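Local structure of double stranded RNA binding protein A (Xenopus laevis, 1DI2) at residues Q7-A10 against V11-W15; T37-E41 against T42-T46. The protein binds double-stranded RNA through double-stranded RNA-binding domains, of which this is the second. The protein carries 1 engineered substitution. All blocks are in the same frame, centred on the assembly; numbering follows the deposited sequence.

Contact 1: Q7-A10 against V11-W15; sequences QELA and VQKGW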
# COMPACT_ATOMS: atom_id res chain seq x y z
N GLN E 7 -9.93 -16.72 -6.09
CA GLN E 7 -11.04 -16.94 -7.03
C GLN E 7 -10.78 -18.18 -7.88
O GLN E 7 -11.68 -19.00 -8.08
CB GLN E 7 -11.24 -15.73 -7.95
CG GLN E 7 -12.32 -15.94 -9.00
CD GLN E 7 -12.62 -14.68 -9.81
OE1 GLN E 7 -13.03 -13.66 -9.25
NE2 GLN E 7 -12.44 -14.76 -11.12
N GLU E 8 -9.54 -18.30 -8.38
CA GLU E 8 -9.17 -19.44 -9.21
C GLU E 8 -9.28 -20.75 -8.47
O GLU E 8 -9.71 -21.77 -9.03
CB GLU E 8 -7.75 -19.24 -9.76
CG GLU E 8 -7.70 -18.25 -10.92
CD GLU E 8 -6.28 -17.91 -11.32
OE1 GLU E 8 -5.46 -18.83 -11.47
OE2 GLU E 8 -6.00 -16.71 -11.50
N LEU E 9 -8.87 -20.73 -7.20
CA LEU E 9 -8.96 -21.91 -6.34
C LEU E 9 -10.42 -22.36 -6.30
O LEU E 9 -10.74 -23.51 -6.61
CB LEU E 9 -8.51 -21.56 -4.92
CG LEU E 9 -8.63 -22.66 -3.85
CD1 LEU E 9 -7.77 -23.84 -4.25
CD2 LEU E 9 -8.20 -22.12 -2.48
N ALA E 10 -11.31 -21.43 -5.94
CA ALA E 10 -12.74 -21.70 -5.83
C ALA E 10 -13.31 -22.29 -7.13
O ALA E 10 -13.99 -23.32 -7.12
CB ALA E 10 -13.51 -20.41 -5.46
N VAL E 11 -13.02 -21.62 -8.25
CA VAL E 11 -13.51 -22.08 -9.54
C VAL E 11 -12.97 -23.47 -9.86
O VAL E 11 -13.69 -24.31 -10.40
CB VAL E 11 -13.10 -21.09 -10.67
CG1 VAL E 11 -13.44 -21.68 -12.04
CG2 VAL E 11 -13.85 -19.77 -10.49
N GLN E 12 -11.71 -23.71 -9.53
CA GLN E 12 -11.10 -25.00 -9.80
C GLN E 12 -11.71 -26.09 -8.91
O GLN E 12 -11.91 -27.22 -9.35
CB GLN E 12 -9.58 -24.89 -9.60
CG GLN E 12 -8.77 -26.18 -9.77
CD GLN E 12 -8.72 -27.02 -8.51
OE1 GLN E 12 -9.73 -27.59 -8.08
NE2 GLN E 12 -7.54 -27.10 -7.90
N LYS E 13 -12.01 -25.72 -7.67
CA LYS E 13 -12.60 -26.63 -6.69
C LYS E 13 -14.10 -26.85 -6.88
O LYS E 13 -14.67 -27.78 -6.31
CB LYS E 13 -12.38 -26.09 -5.28
CG LYS E 13 -10.94 -26.16 -4.76
CD LYS E 13 -10.55 -27.58 -4.39
CE LYS E 13 -9.16 -27.63 -3.76
NZ LYS E 13 -8.79 -29.00 -3.31
N GLY E 14 -14.74 -25.99 -7.67
CA GLY E 14 -16.18 -26.09 -7.86
C GLY E 14 -16.95 -25.44 -6.71
O GLY E 14 -18.10 -25.77 -6.43
N TRP E 15 -16.31 -24.50 -6.01
CA TRP E 15 -16.96 -23.80 -4.91
C TRP E 15 -17.65 -22.55 -5.44
O TRP E 15 -17.25 -22.02 -6.48
CB TRP E 15 -15.94 -23.35 -3.86
CG TRP E 15 -15.07 -24.43 -3.25
CD1 TRP E 15 -15.36 -25.76 -3.16
CD2 TRP E 15 -13.85 -24.24 -2.52
NE1 TRP E 15 -14.39 -26.41 -2.43
CE2 TRP E 15 -13.45 -25.50 -2.02
CE3 TRP E 15 -13.05 -23.12 -2.25
CZ2 TRP E 15 -12.30 -25.67 -1.26
CZ3 TRP E 15 -11.90 -23.29 -1.48
CH2 TRP E 15 -11.53 -24.56 -1.00
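V11, Q12 and K13 donate their backbone N-H groups to the carbonyls of Q7, E8 and L9, the i to i+4 bonds of the last turns of helix 2-13, after which the chain leaves the helix through a Schellman motif. The bond from V11 N to Q7 O is 2.9 Å long and almost straight at 169°. At the end, W15 N reaches back to A10 O at 2.8 Å, whereas G14 N makes weak bonds to A10 O and V11 O; G14, with positive phi, is the C-prime residue. This reversal folds W15 back over the helix it has just left. Its CB meets A10 CB at 4.1 Å, and its six-membered ring brings CZ3 to 4.0 Å from L9 CD2, an oblique approach. K13 CB sits 3.4 Å above one indole face, toward the rim. With CG anti to the backbone N (chi1 176°), the L9 side chain stands out from the helix, which puts CD2 by the W15 ring and CD1 by K13 CG, 4.0 Å away. The buried A10 also packs on P18, while Q7 and V11 lean on L17 in the following loop. On the side of helix 52-68, L9 rests on L64 and F67, K13 on F67.

Contact 2: T37-E41 against T42-T46; sequences TCRVE and TFVET
T37-E41 and T42-T46 run antiparallel side by side as a two-strand hairpin, and backbone bonds hold them in register. C38 and E45 form one hydrogen-bonded pair, with C38 N to E45 O at 2.7 Å and 172°; V40 and F43 form the other, F43 N reaching V40 O at 2.7 Å. T37, R39 and V44, from the non-hydrogen-bonded pairs, turn a CA-H to carbonyls of the neighbouring hydrogen-bonded pairs, as R39 CA does to F43 O at 3.4 Å. Polar side chains act locally: E41 OE1 accepts a weak bond from T42 N, and T46 N binds E45 OE2 through the anti lone pair of that oxygen. A water donates to both E41 O and F43 O, bridging the bend. In packing, R39, with CG anti to its carbonyl carbon (chi1 -77°) and an extended chain, lays its guanidinium face over the V44 methyls, CG1 3.8 Å above the centre of the plane. Apolar contacts join T37 CG2 to V44 CG1, on the sheet face carrying T37, R39 and V44, and V40 CG1 to F43 CD1. On the opposite face, C38, V40 and F43 pack against L63 of helix 52-68. The type II' turn, with E41 and T42 at its corners, closes a two-residue beta hairpin of the alpha-beta-beta-beta-alpha dsRNA-binding fold.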
# COMPACT_ATOMS: atom_id res chain seq x y z
N THR E 37 -14.56 -9.01 5.59
CA THR E 37 -14.68 -10.43 5.86
C THR E 37 -14.74 -11.18 4.53
O THR E 37 -15.47 -10.79 3.61
CB THR E 37 -15.96 -10.75 6.69
OG1 THR E 37 -15.87 -10.13 7.98
CG2 THR E 37 -16.11 -12.27 6.91
N CYS E 38 -13.94 -12.23 4.42
CA CYS E 38 -13.91 -13.04 3.21
C CYS E 38 -14.47 -14.43 3.53
O CYS E 38 -13.93 -15.14 4.38
CB CYS E 38 -12.49 -13.19 2.68
SG CYS E 38 -12.37 -14.36 1.27
N ARG E 39 -15.56 -14.79 2.86
CA ARG E 39 -16.20 -16.09 3.04
C ARG E 39 -16.21 -16.88 1.75
O ARG E 39 -16.64 -16.38 0.71
CB ARG E 39 -17.64 -15.92 3.51
CG ARG E 39 -17.81 -15.55 4.97
CD ARG E 39 -19.28 -15.30 5.29
NE ARG E 39 -19.53 -15.29 6.73
CZ ARG E 39 -19.65 -16.39 7.48
NH1 ARG E 39 -19.57 -17.60 6.93
NH2 ARG E 39 -19.86 -16.27 8.78
N VAL E 40 -15.74 -18.12 1.84
CA VAL E 40 -15.76 -19.01 0.69
C VAL E 40 -15.82 -20.46 1.16
O VAL E 40 -15.11 -20.84 2.10
CB VAL E 40 -14.54 -18.83 -0.24
CG1 VAL E 40 -13.26 -19.33 0.42
CG2 VAL E 40 -14.81 -19.53 -1.54
N GLU E 41 -16.69 -21.24 0.53
CA GLU E 41 -16.86 -22.65 0.88
C GLU E 41 -17.13 -22.72 2.37
O GLU E 41 -18.11 -22.21 2.89
CB GLU E 41 -15.58 -23.45 0.54
CG GLU E 41 -15.84 -24.94 0.26
CD GLU E 41 -15.37 -25.91 1.36
OE1 GLU E 41 -14.87 -25.46 2.41
OE2 GLU E 41 -15.51 -27.13 1.15
N THR E 42 -16.17 -23.28 3.08
CA THR E 42 -16.33 -23.42 4.50
C THR E 42 -15.38 -22.53 5.35
O THR E 42 -15.31 -22.64 6.57
CB THR E 42 -16.18 -24.93 4.86
OG1 THR E 42 -17.21 -25.30 5.77
CG2 THR E 42 -14.80 -25.26 5.45
N PHE E 43 -14.67 -21.62 4.68
CA PHE E 43 -13.74 -20.71 5.35
C PHE E 43 -14.29 -19.31 5.59
O PHE E 43 -15.10 -18.79 4.81
CB PHE E 43 -12.45 -20.57 4.53
CG PHE E 43 -11.80 -21.87 4.16
CD1 PHE E 43 -12.28 -22.61 3.09
CD2 PHE E 43 -10.74 -22.38 4.90
CE1 PHE E 43 -11.70 -23.82 2.74
CE2 PHE E 43 -10.15 -23.61 4.56
CZ PHE E 43 -10.64 -24.33 3.47
N VAL E 44 -13.80 -18.69 6.66
CA VAL E 44 -14.20 -17.34 6.99
C VAL E 44 -12.97 -16.68 7.58
O VAL E 44 -12.38 -17.19 8.53
CB VAL E 44 -15.32 -17.30 8.04
CG1 VAL E 44 -15.90 -15.89 8.09
CG2 VAL E 44 -16.40 -18.32 7.72
N GLU E 45 -12.58 -15.55 7.01
CA GLU E 45 -11.43 -14.80 7.51
C GLU E 45 -11.68 -13.31 7.44
O GLU E 45 -12.50 -12.83 6.66
CB GLU E 45 -10.17 -15.15 6.72
CG GLU E 45 -9.24 -16.14 7.41
CD GLU E 45 -8.75 -15.65 8.77
OE1 GLU E 45 -7.90 -16.33 9.38
OE2 GLU E 45 -9.21 -14.59 9.25
N THR E 46 -10.95 -12.57 8.26
CA THR E 46 -11.10 -11.13 8.29
C THR E 46 -9.75 -10.48 7.98
O THR E 46 -8.69 -11.02 8.30
CB THR E 46 -11.55 -10.65 9.67
OG1 THR E 46 -10.48 -10.85 10.60
CG2 THR E 46 -12.76 -11.44 10.13
O HOH W 1 -17.76 -19.79 4.80

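How the contacts relate
Both contacts are local and lie largely at the surface, contact 1 about 15 Å and contact 2 about 7 Å from the centre of the chain (centre to centre), yet each sends a few residues inward: A10 is buried in contact 1, C38 and V40 in contact 2. They hold different elements, the end of helix 2-13 and the hairpin of strands 33-40 and 43-49, and both lean on helix 52-68. The two meet chiefly through W15, whose CE2 lies 3.3 Å from E41 CG, so the helix exit packs onto the hairpin turn. Contact 2 adds a bridging water, carboxylates that accept backbone N-H bonds and a guanidinium on a methyl, whereas contact 1 has no side-chain hydrogen bond across its segments.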